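Local coordinates for protein berberine bridge enzyme-like 28 (Arabidopsis thaliana, PDB 5D79) that binds FAD as a secreted plant oxidoreductase of the berberine bridge enzyme-like family and takes part in adaptation to salt stress, at residues C112-S117 with K474-G479; L363-K368 with Q428-W433. All coordinates share one frame; numbering follows the deposited sequence.

Interaction 1 (C112-S117 with K474-G479); sequences CYEGLS and KDMDLG. With FAD (flavin-adenine dinucleotide), chain E.
The loop 112-117 and the loop 474-479 come closest at Tyr-113 and Lys-474, whose CA atoms lie 5.3 Å apart. Cys-112 to Gly-115 form a type I beta turn, closed by Gly-115 N on Cys-112 O, while 474-479 runs from an extended start into a short 3-10 turn at 476-478. Glu-114 carries the polar link: its chain bends at CG (chi2 -83°), laying the carboxylate over the start of that turn, where Met-476 N reaches OE2 at 2.9 Å from above the carboxylate plane. The same oxygen stands 3.8 Å from Asp-475 OD1, a pairing of like charges that Lys-366 probably eases by forming a salt bridge to each. Asp-475 OD1 also accepts from Asp-477 N, making an Asx turn. The contact thus joins the PCMH-type FAD-binding domain to the C-terminal berberine-like segment, and FAD lies against both. Lys-474 passes alongside Cys-112 SG and crosses Leu-116 at an angle, its CD 3.7 Å from Leu-116 CD1, and its NZ gives a 2.7 Å hydrogen bond to the adenosine ribose oxygen O3B. Cys-112 N and Ser-117 OG both donate to the phosphate oxygen O1A, the hydroxyl at 2.5 Å. A water accepts from Tyr-113 N and Lys-474 N, while the Tyr-113 ring turns its edge to the flavin, with CE1 3.6 Å from FAD C9.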
ATOM      1  N   CYS A 112       0.930   7.665   0.704  1.00 18.21           N
ATOM      2  CA  CYS A 112       2.364   7.426   0.508  1.00 18.20           C
ATOM      3  C   CYS A 112       3.130   7.611   1.806  1.00 18.95           C
ATOM      4  O   CYS A 112       3.094   8.675   2.421  1.00 22.14           O
ATOM      5  CB  CYS A 112       2.957   8.347  -0.567  1.00 23.24           C
ATOM      6  SG  CYS A 112       4.632   7.876  -1.150  1.00 21.15           S
ATOM      7  N   TYR A 113       3.837   6.559   2.198  1.00 20.27           N
ATOM      8  CA  TYR A 113       4.535   6.499   3.478  1.00 22.34           C
ATOM      9  C   TYR A 113       5.534   7.645   3.700  1.00 19.52           C
ATOM     10  O   TYR A 113       5.820   8.015   4.841  1.00 20.77           O
ATOM     11  CB  TYR A 113       5.230   5.138   3.596  1.00 19.34           C
ATOM     12  CG  TYR A 113       4.390   4.116   4.325  1.00 15.43           C
ATOM     13  CD1 TYR A 113       3.011   4.065   4.145  1.00 14.30           C
ATOM     14  CD2 TYR A 113       4.973   3.212   5.205  1.00 16.42           C
ATOM     15  CE1 TYR A 113       2.231   3.138   4.828  1.00 17.73           C
ATOM     16  CE2 TYR A 113       4.209   2.273   5.890  1.00 19.19           C
ATOM     17  CZ  TYR A 113       2.835   2.244   5.703  1.00 16.93           C
ATOM     18  OH  TYR A 113       2.084   1.322   6.383  1.00 13.89           O
ATOM     19  N   GLU A 114       6.038   8.214   2.611  1.00 20.44           N
ATOM     20  CA  GLU A 114       6.968   9.338   2.694  1.00 24.82           C
ATOM     21  C   GLU A 114       6.389  10.611   2.072  1.00 21.68           C
ATOM     22  O   GLU A 114       7.112  11.586   1.851  1.00 24.36           O
ATOM     23  CB  GLU A 114       8.303   8.985   2.010  1.00 28.38           C
ATOM     24  CG  GLU A 114       9.087   7.826   2.651  1.00 29.60           C
ATOM     25  CD  GLU A 114       9.937   8.244   3.862  1.00 33.35           C
ATOM     26  OE1 GLU A 114       9.750   9.368   4.393  1.00 37.65           O
ATOM     27  OE2 GLU A 114      10.800   7.438   4.281  1.00 25.33           O
ATOM     28  N   GLY A 115       5.097  10.595   1.769  1.00 19.62           N
ATOM     29  CA  GLY A 115       4.437  11.762   1.205  1.00 20.58           C
ATOM     30  C   GLY A 115       4.872  12.186  -0.189  1.00 23.46           C
ATOM     31  O   GLY A 115       4.705  13.347  -0.553  1.00 24.44           O
ATOM     32  N   LEU A 116       5.394  11.253  -0.985  1.00 25.97           N
ATOM     33  CA  LEU A 116       6.007  11.592  -2.275  1.00 20.87           C
ATOM     34  C   LEU A 116       5.012  11.866  -3.390  1.00 21.09           C
ATOM     35  O   LEU A 116       5.419  12.153  -4.518  1.00 26.10           O
ATOM     36  CB  LEU A 116       6.949  10.481  -2.731  1.00 20.14           C
ATOM     37  CG  LEU A 116       8.204  10.270  -1.899  1.00 31.07           C
ATOM     38  CD1 LEU A 116       9.157   9.362  -2.642  1.00 19.67           C
ATOM     39  CD2 LEU A 116       8.855  11.605  -1.560  1.00 30.33           C
ATOM     40  N   SER A 117       3.719  11.770  -3.079  1.00 30.70           N
ATOM     41  CA  SER A 117       2.654  12.094  -4.033  1.00 31.15           C
ATOM     42  C   SER A 117       2.265  13.579  -3.983  1.00 22.38           C
ATOM     43  O   SER A 117       1.630  14.108  -4.904  1.00 22.95           O
ATOM     44  CB  SER A 117       1.426  11.224  -3.764  1.00 20.27           C
ATOM     45  OG  SER A 117       1.045  11.295  -2.402  1.00 20.14           O
ATOM     46  N   LYS A 474       6.888   2.833   1.164  1.00 19.43           N
ATOM     47  CA  LYS A 474       8.062   3.601   0.733  1.00 21.20           C
ATOM     48  C   LYS A 474       8.944   4.048   1.910  1.00 20.52           C
ATOM     49  O   LYS A 474       8.447   4.563   2.916  1.00 24.87           O
ATOM     50  CB  LYS A 474       7.645   4.830  -0.092  1.00 26.11           C
ATOM     51  CG  LYS A 474       7.813   4.678  -1.601  1.00 29.29           C
ATOM     52  CD  LYS A 474       7.698   6.029  -2.287  1.00 31.45           C
ATOM     53  CE  LYS A 474       7.055   5.920  -3.670  1.00 34.88           C
ATOM     54  NZ  LYS A 474       6.661   7.267  -4.195  1.00 34.21           N
ATOM     55  N   ASP A 475      10.253   3.840   1.769  1.00 16.92           N
ATOM     56  CA  ASP A 475      11.204   4.137   2.830  1.00 19.31           C
ATOM     57  C   ASP A 475      12.483   4.784   2.261  1.00 21.00           C
ATOM     58  O   ASP A 475      13.343   4.121   1.680  1.00 17.62           O
ATOM     59  CB  ASP A 475      11.518   2.851   3.611  1.00 19.63           C
ATOM     60  CG  ASP A 475      12.372   3.097   4.849  1.00 19.40           C
ATOM     61  OD1 ASP A 475      12.549   4.271   5.270  1.00 16.81           O
ATOM     62  OD2 ASP A 475      12.865   2.087   5.400  1.00 19.73           O
ATOM     63  N   MET A 476      12.586   6.096   2.431  1.00 23.80           N
ATOM     64  CA  MET A 476      13.751   6.852   1.977  1.00 27.19           C
ATOM     65  C   MET A 476      15.035   6.403   2.652  1.00 22.19           C
ATOM     66  O   MET A 476      16.129   6.662   2.148  1.00 20.65           O
ATOM     67  CB  MET A 476      13.541   8.340   2.240  1.00 32.95           C
ATOM     68  CG  MET A 476      12.309   8.878   1.587  1.00 34.89           C
ATOM     69  SD  MET A 476      12.610   8.957  -0.165  1.00 43.65           S
ATOM     70  CE  MET A 476      13.085  10.685  -0.262  1.00 36.00           C
ATOM     71  N   ASP A 477      14.887   5.750   3.803  1.00 22.57           N
ATOM     72  CA  ASP A 477      16.024   5.266   4.579  1.00 26.69           C
ATOM     73  C   ASP A 477      16.746   4.110   3.891  1.00 24.88           C
ATOM     74  O   ASP A 477      17.883   3.800   4.247  1.00 23.89           O
ATOM     75  CB  ASP A 477      15.581   4.841   5.984  1.00 28.45           C
ATOM     76  CG  ASP A 477      15.218   6.027   6.869  1.00 33.69           C
ATOM     77  OD1 ASP A 477      15.508   7.185   6.476  1.00 32.47           O
ATOM     78  OD2 ASP A 477      14.659   5.796   7.965  1.00 36.42           O
ATOM     79  N   LEU A 478      16.096   3.487   2.907  1.00 23.35           N
ATOM     80  CA  LEU A 478      16.765   2.486   2.065  1.00 26.93           C
ATOM     81  C   LEU A 478      17.637   3.149   0.980  1.00 26.33           C
ATOM     82  O   LEU A 478      18.459   2.489   0.332  1.00 26.69           O
ATOM     83  CB  LEU A 478      15.742   1.546   1.414  1.00 26.62           C
ATOM     84  CG  LEU A 478      14.583   1.050   2.282  1.00 26.19           C
ATOM     85  CD1 LEU A 478      13.644   0.175   1.462  1.00 25.39           C
ATOM     86  CD2 LEU A 478      15.094   0.311   3.509  1.00 24.81           C
ATOM     87  N   GLY A 479      17.438   4.454   0.782  1.00 25.54           N
ATOM     88  CA  GLY A 479      18.218   5.227  -0.169  1.00 25.85           C
ATOM     89  C   GLY A 479      17.383   6.120  -1.074  1.00 26.50           C
ATOM     90  O   GLY A 479      16.207   5.852  -1.298  1.00 27.59           O
TER
HETATM   91  PA  FAD E 603      -0.731   8.174  -2.896  1.00 19.33           P
HETATM   92  O1A FAD E 603       0.155   8.977  -1.977  1.00 16.53           O
HETATM   93  O2A FAD E 603      -1.821   9.004  -3.534  1.00 22.48           O
HETATM   94  O5B FAD E 603       0.177   7.424  -4.002  1.00 21.27           O
HETATM   95  C5B FAD E 603       1.360   6.728  -3.635  1.00 21.66           C
HETATM   96  C4B FAD E 603       2.348   6.583  -4.801  1.00 19.79           C
HETATM   97  O4B FAD E 603       1.654   6.127  -5.948  1.00 17.36           O
HETATM   98  C3B FAD E 603       2.989   7.917  -5.153  1.00 21.02           C
HETATM   99  O3B FAD E 603       4.332   7.748  -5.554  1.00 17.24           O
HETATM  100  C2B FAD E 603       2.131   8.413  -6.303  1.00 24.69           C
HETATM  101  O2B FAD E 603       2.839   9.272  -7.178  1.00 24.27           O
HETATM  102  C1B FAD E 603       1.661   7.118  -6.961  1.00 18.46           C
HETATM  103  N9A FAD E 603       0.337   7.207  -7.612  1.00 16.91           N
HETATM  104  C8A FAD E 603      -0.900   7.398  -7.036  1.00 16.45           C
HETATM  105  N7A FAD E 603      -1.837   7.391  -8.020  1.00 16.40           N
HETATM  106  C5A FAD E 603      -1.222   7.197  -9.210  1.00 17.79           C
HETATM  107  C6A FAD E 603      -1.681   7.105 -10.524  1.00 18.31           C
HETATM  108  N6A FAD E 603      -2.976   6.969 -10.786  1.00 17.68           N
HETATM  109  N1A FAD E 603      -0.781   6.896 -11.551  1.00 19.49           N
HETATM  110  C2A FAD E 603       0.563   6.771 -11.277  1.00 15.59           C
HETATM  111  N3A FAD E 603       1.012   6.867  -9.974  1.00 17.51           N
HETATM  112  C4A FAD E 603       0.141   7.074  -8.960  1.00 18.39           C
HETATM  113  N1  FAD E 603      -0.608  -1.343   1.684  1.00 18.24           N
HETATM  114  C2  FAD E 603      -0.831  -2.709   1.637  1.00 23.95           C
HETATM  115  O2  FAD E 603      -0.698  -3.330   0.576  1.00 15.93           O
HETATM  116  N3  FAD E 603      -1.228  -3.374   2.791  1.00 28.03           N
HETATM  117  C4  FAD E 603      -1.399  -2.698   3.988  1.00 25.29           C
HETATM  118  O4  FAD E 603      -1.861  -3.298   4.960  1.00 24.15           O
HETATM  119  C4X FAD E 603      -1.194  -1.318   4.025  1.00 22.61           C
HETATM  120  N5  FAD E 603      -1.483  -0.583   5.165  1.00 19.88           N
HETATM  121  C5X FAD E 603      -1.568   0.799   5.083  1.00 19.29           C
HETATM  122  C6  FAD E 603      -2.095   1.554   6.129  1.00 19.06           C
HETATM  123  C7  FAD E 603      -2.167   2.946   6.034  1.00 20.95           C
HETATM  124  C7M FAD E 603      -2.724   3.749   7.171  1.00 20.66           C
HETATM  125  C8  FAD E 603      -1.752   3.590   4.866  1.00 21.00           C
HETATM  126  C8M FAD E 603      -1.795   5.085   4.748  1.00 16.28           C
HETATM  127  C9  FAD E 603      -1.224   2.837   3.824  1.00 23.36           C
HETATM  128  C9A FAD E 603      -1.083   1.451   3.947  1.00 22.54           C
HETATM  129  N10 FAD E 603      -0.525   0.698   2.926  1.00 17.20           N
HETATM  130  C10 FAD E 603      -0.826  -0.647   2.853  1.00 16.46           C
HETATM  131  C1' FAD E 603       0.322   1.350   1.876  1.00 11.40           C
HETATM  132  C2' FAD E 603      -0.463   1.822   0.667  1.00 14.78           C
HETATM  133  O2' FAD E 603      -0.971   0.700  -0.020  1.00 20.14           O
HETATM  134  C3' FAD E 603       0.485   2.631  -0.210  1.00 15.36           C
HETATM  135  O3' FAD E 603       0.854   3.798   0.494  1.00 19.46           O
HETATM  136  C4' FAD E 603      -0.164   3.071  -1.499  1.00 12.97           C
HETATM  137  O4' FAD E 603       0.822   3.325  -2.464  1.00 14.89           O
HETATM  138  C5' FAD E 603      -0.893   4.377  -1.272  1.00 13.28           C
HETATM  139  O5' FAD E 603      -1.766   4.602  -2.354  1.00 15.51           O
HETATM  140  P   FAD E 603      -2.578   5.984  -2.372  1.00 18.14           P
HETATM  141  O1P FAD E 603      -3.222   6.182  -3.719  1.00 15.08           O
HETATM  142  O2P FAD E 603      -3.604   6.021  -1.267  1.00 13.22           O
HETATM  143  O3P FAD E 603      -1.375   6.994  -2.007  1.00 22.20           O
HETATM  144  O   HOH W   1       4.263   4.118   0.464  1.00 25.21           O

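Interaction 2 (L363-K368 with Q428-W433); sequences LSFKGK and QYVAYW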
ATOM      1  N   LEU A 363      -3.170  10.433  12.883  1.00 23.15           N
ATOM      2  CA  LEU A 363      -1.968   9.757  13.364  1.00 26.21           C
ATOM      3  C   LEU A 363      -0.856   9.759  12.326  1.00 28.50           C
ATOM      4  O   LEU A 363      -1.009   9.191  11.236  1.00 22.27           O
ATOM      5  CB  LEU A 363      -2.275   8.308  13.768  1.00 22.52           C
ATOM      6  CG  LEU A 363      -3.349   8.124  14.847  1.00 21.29           C
ATOM      7  CD1 LEU A 363      -3.380   6.698  15.344  1.00 18.26           C
ATOM      8  CD2 LEU A 363      -3.113   9.099  16.003  1.00 24.20           C
ATOM      9  N   SER A 364       0.255  10.414  12.673  1.00 29.37           N
ATOM     10  CA  SER A 364       1.480  10.351  11.879  1.00 23.61           C
ATOM     11  C   SER A 364       2.150   9.014  12.126  1.00 21.73           C
ATOM     12  O   SER A 364       1.900   8.370  13.142  1.00 20.74           O
ATOM     13  CB  SER A 364       2.438  11.491  12.235  1.00 23.52           C
ATOM     14  OG  SER A 364       1.876  12.751  11.927  1.00 24.21           O
ATOM     15  N   PHE A 365       3.013   8.596  11.210  1.00 22.98           N
ATOM     16  CA  PHE A 365       3.676   7.316  11.380  1.00 20.15           C
ATOM     17  C   PHE A 365       5.025   7.252  10.656  1.00 21.87           C
ATOM     18  O   PHE A 365       5.317   8.061   9.770  1.00 24.54           O
ATOM     19  CB  PHE A 365       2.751   6.181  10.907  1.00 17.02           C
ATOM     20  CG  PHE A 365       2.391   6.258   9.450  1.00 17.82           C
ATOM     21  CD1 PHE A 365       3.244   5.744   8.479  1.00 15.73           C
ATOM     22  CD2 PHE A 365       1.201   6.849   9.045  1.00 20.69           C
ATOM     23  CE1 PHE A 365       2.924   5.830   7.135  1.00 14.48           C
ATOM     24  CE2 PHE A 365       0.871   6.934   7.691  1.00 21.31           C
ATOM     25  CZ  PHE A 365       1.737   6.425   6.737  1.00 17.35           C
ATOM     26  N   LYS A 366       5.851   6.301  11.079  1.00 16.37           N
ATOM     27  CA  LYS A 366       7.019   5.879  10.334  1.00 17.62           C
ATOM     28  C   LYS A 366       6.934   4.366  10.212  1.00 19.81           C
ATOM     29  O   LYS A 366       6.764   3.676  11.216  1.00 21.41           O
ATOM     30  CB  LYS A 366       8.307   6.296  11.033  1.00 14.65           C
ATOM     31  CG  LYS A 366       9.538   5.709  10.393  1.00 16.17           C
ATOM     32  CD  LYS A 366       9.627   6.099   8.929  1.00 16.29           C
ATOM     33  CE  LYS A 366      10.795   5.399   8.272  1.00 19.55           C
ATOM     34  NZ  LYS A 366      11.030   5.813   6.854  1.00 21.15           N
ATOM     35  N   GLY A 367       7.022   3.851   8.987  1.00 15.93           N
ATOM     36  CA  GLY A 367       6.968   2.420   8.759  1.00 15.26           C
ATOM     37  C   GLY A 367       8.147   1.895   7.961  1.00 16.58           C
ATOM     38  O   GLY A 367       8.676   2.574   7.076  1.00 17.51           O
ATOM     39  N   LYS A 368       8.562   0.675   8.303  1.00 15.41           N
ATOM     40  CA  LYS A 368       9.578  -0.084   7.568  1.00 15.54           C
ATOM     41  C   LYS A 368       9.094  -1.524   7.492  1.00 15.12           C
ATOM     42  O   LYS A 368       8.232  -1.916   8.268  1.00 15.68           O
ATOM     43  CB  LYS A 368      10.944  -0.002   8.259  1.00 15.95           C
ATOM     44  CG  LYS A 368      11.400   1.430   8.587  1.00 15.73           C
ATOM     45  CD  LYS A 368      12.725   1.456   9.358  1.00 17.49           C
ATOM     46  CE  LYS A 368      13.929   1.199   8.465  1.00 16.18           C
ATOM     47  NZ  LYS A 368      14.344   2.401   7.712  1.00 18.48           N
ATOM     48  N   GLN A 428       5.906  -5.838   9.199  1.00 12.03           N
ATOM     49  CA  GLN A 428       5.989  -4.387   9.205  1.00 12.54           C
ATOM     50  C   GLN A 428       6.164  -3.878  10.621  1.00 12.24           C
ATOM     51  O   GLN A 428       5.459  -4.286  11.523  1.00 17.38           O
ATOM     52  CB  GLN A 428       4.736  -3.759   8.577  1.00 16.17           C
ATOM     53  CG  GLN A 428       4.752  -2.232   8.549  1.00 16.06           C
ATOM     54  CD  GLN A 428       3.408  -1.615   8.206  1.00 19.98           C
ATOM     55  OE1 GLN A 428       2.385  -2.308   8.127  1.00 22.17           O
ATOM     56  NE2 GLN A 428       3.401  -0.296   8.004  1.00 17.86           N
ATOM     57  N   TYR A 429       7.124  -2.989  10.806  1.00 15.01           N
ATOM     58  CA  TYR A 429       7.305  -2.280  12.069  1.00 14.78           C
ATOM     59  C   TYR A 429       6.868  -0.837  11.852  1.00 11.46           C
ATOM     60  O   TYR A 429       7.481  -0.106  11.072  1.00 17.85           O
ATOM     61  CB  TYR A 429       8.765  -2.328  12.532  1.00 13.97           C
ATOM     62  CG  TYR A 429       9.570  -3.516  12.022  1.00 16.95           C
ATOM     63  CD1 TYR A 429      10.188  -3.484  10.765  1.00 20.00           C
ATOM     64  CD2 TYR A 429       9.745  -4.656  12.806  1.00 14.23           C
ATOM     65  CE1 TYR A 429      10.935  -4.554  10.305  1.00 17.43           C
ATOM     66  CE2 TYR A 429      10.481  -5.731  12.350  1.00 13.49           C
ATOM     67  CZ  TYR A 429      11.078  -5.678  11.101  1.00 16.81           C
ATOM     68  OH  TYR A 429      11.829  -6.747  10.647  1.00 14.99           O
ATOM     69  N   VAL A 430       5.808  -0.419  12.527  1.00 13.20           N
ATOM     70  CA  VAL A 430       5.269   0.922  12.297  1.00 17.01           C
ATOM     71  C   VAL A 430       4.920   1.603  13.630  1.00 18.67           C
ATOM     72  O   VAL A 430       4.315   1.007  14.515  1.00 15.07           O
ATOM     73  CB  VAL A 430       4.032   0.872  11.354  1.00 18.28           C
ATOM     74  CG1 VAL A 430       3.007  -0.146  11.848  1.00 19.49           C
ATOM     75  CG2 VAL A 430       3.410   2.249  11.172  1.00 12.10           C
ATOM     76  N   ALA A 431       5.360   2.844  13.789  1.00 17.67           N
ATOM     77  CA  ALA A 431       5.037   3.587  14.989  1.00 18.75           C
ATOM     78  C   ALA A 431       4.092   4.721  14.620  1.00 19.82           C
ATOM     79  O   ALA A 431       4.353   5.457  13.679  1.00 21.50           O
ATOM     80  CB  ALA A 431       6.301   4.119  15.658  1.00 18.04           C
ATOM     81  N   TYR A 432       2.987   4.832  15.353  1.00 20.74           N
ATOM     82  CA  TYR A 432       2.029   5.911  15.169  1.00 18.13           C
ATOM     83  C   TYR A 432       2.161   6.916  16.302  1.00 20.67           C
ATOM     84  O   TYR A 432       2.570   6.571  17.410  1.00 22.04           O
ATOM     85  CB  TYR A 432       0.598   5.364  15.110  1.00 18.65           C
ATOM     86  CG  TYR A 432       0.333   4.514  13.887  1.00 18.82           C
ATOM     87  CD1 TYR A 432       0.607   3.153  13.885  1.00 20.19           C
ATOM     88  CD2 TYR A 432      -0.188   5.075  12.734  1.00 18.29           C
ATOM     89  CE1 TYR A 432       0.376   2.381  12.760  1.00 20.54           C
ATOM     90  CE2 TYR A 432      -0.430   4.314  11.616  1.00 17.74           C
ATOM     91  CZ  TYR A 432      -0.141   2.968  11.627  1.00 20.29           C
ATOM     92  OH  TYR A 432      -0.373   2.217  10.496  1.00 19.18           O
ATOM     93  N   TRP A 433       1.834   8.168  16.016  1.00 22.19           N
ATOM     94  CA  TRP A 433       1.801   9.185  17.053  1.00 22.13           C
ATOM     95  C   TRP A 433       0.813  10.284  16.675  1.00 22.82           C
ATOM     96  O   TRP A 433       0.488  10.457  15.504  1.00 22.43           O
ATOM     97  CB  TRP A 433       3.207   9.760  17.310  1.00 18.04           C
ATOM     98  CG  TRP A 433       3.841  10.542  16.183  1.00 20.02           C
ATOM     99  CD1 TRP A 433       3.730  11.891  15.947  1.00 23.30           C
ATOM    100  CD2 TRP A 433       4.730  10.038  15.175  1.00 22.68           C
ATOM    101  NE1 TRP A 433       4.478  12.245  14.842  1.00 20.39           N
ATOM    102  CE2 TRP A 433       5.101  11.128  14.355  1.00 18.24           C
ATOM    103  CE3 TRP A 433       5.240   8.767  14.881  1.00 20.79           C
ATOM    104  CZ2 TRP A 433       5.952  10.987  13.271  1.00 17.93           C
ATOM    105  CZ3 TRP A 433       6.085   8.628  13.794  1.00 21.60           C
ATOM    106  CH2 TRP A 433       6.430   9.733  13.002  1.00 23.72           C
TER
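Strands 363-368 and 428-433 run antiparallel, their axes 4.5 Å apart at closest approach and their directions 158° apart, with six backbone hydrogen bonds shared by the pairs Ser-364 with Trp-433, Lys-366 with Ala-431 and Lys-368 with Tyr-429. The indole of Trp-433 lies across the neighbouring strand: CG is held between the backbone N and the carbonyl carbon (chi1 66°), which folds the ring back, and Ser-364 CB sits over the five-membered ring, 3.6 Å from its centroid, as a CH-pi contact. The six-membered ring continues along the backbone, CZ3 coming within 3.6 Å of Lys-366 N. Asp-438 ties this corner together, receiving Ser-364 OG on one carboxylate oxygen and Trp-433 NE1 on the other, and Tyr-447 of helix 441-458 stacks on the indole. On the opposite sheet face, Phe-365 and Tyr-432 stand side by side at a non-hydrogen-bonded pair. Phe-365 CB lies over the Tyr-432 ring, 3.6 Å from CD2, while the two rings meet obliquely, their planes at 52°. Val-430 CG2 also touches Phe-365 CB, at 4.0 Å. Gly-367 pairs with Val-430 at a non-hydrogen-bonded position and adds no side chain to this face. Gln-428 stays extended, its CG 3.5 Å from Lys-368 O, and its NE2 probably hydrogen-bonds Tyr-113 OH. Lys-366 and Lys-368 project from the Trp-433 face and lead away to the carboxylate of Asp-475. Strand 363-372 is the outermost at this end of the seven-stranded antiparallel sheet, with strand 425-434 next to it; helix 441-458 packs on the Trp-433 face, while Phe-365 on the other face approaches FAD, consistent with the substrate-binding domain of berberine bridge enzyme relatives, in which helices cover one face of a seven-stranded antiparallel sheet.

The centres of the two contacts lie 12 Å apart. Along the chain, 112-117 comes first, then both strands of interaction 2, and finally 474-479, so that interaction 1 brings together parts of the chain that enclose the strand pair in sequence. They touch directly through a polar seam of salt bridges and a probable hydrogen bond, and beside it the rings of Tyr-113 and Phe-365 pack edge-to-face. The edge of the seven-stranded sheet is thereby joined to the loops around FAD. Phe-365 and Tyr-113 also both lie near His-111, the residue for covalent flavin attachment, although that bond is absent here.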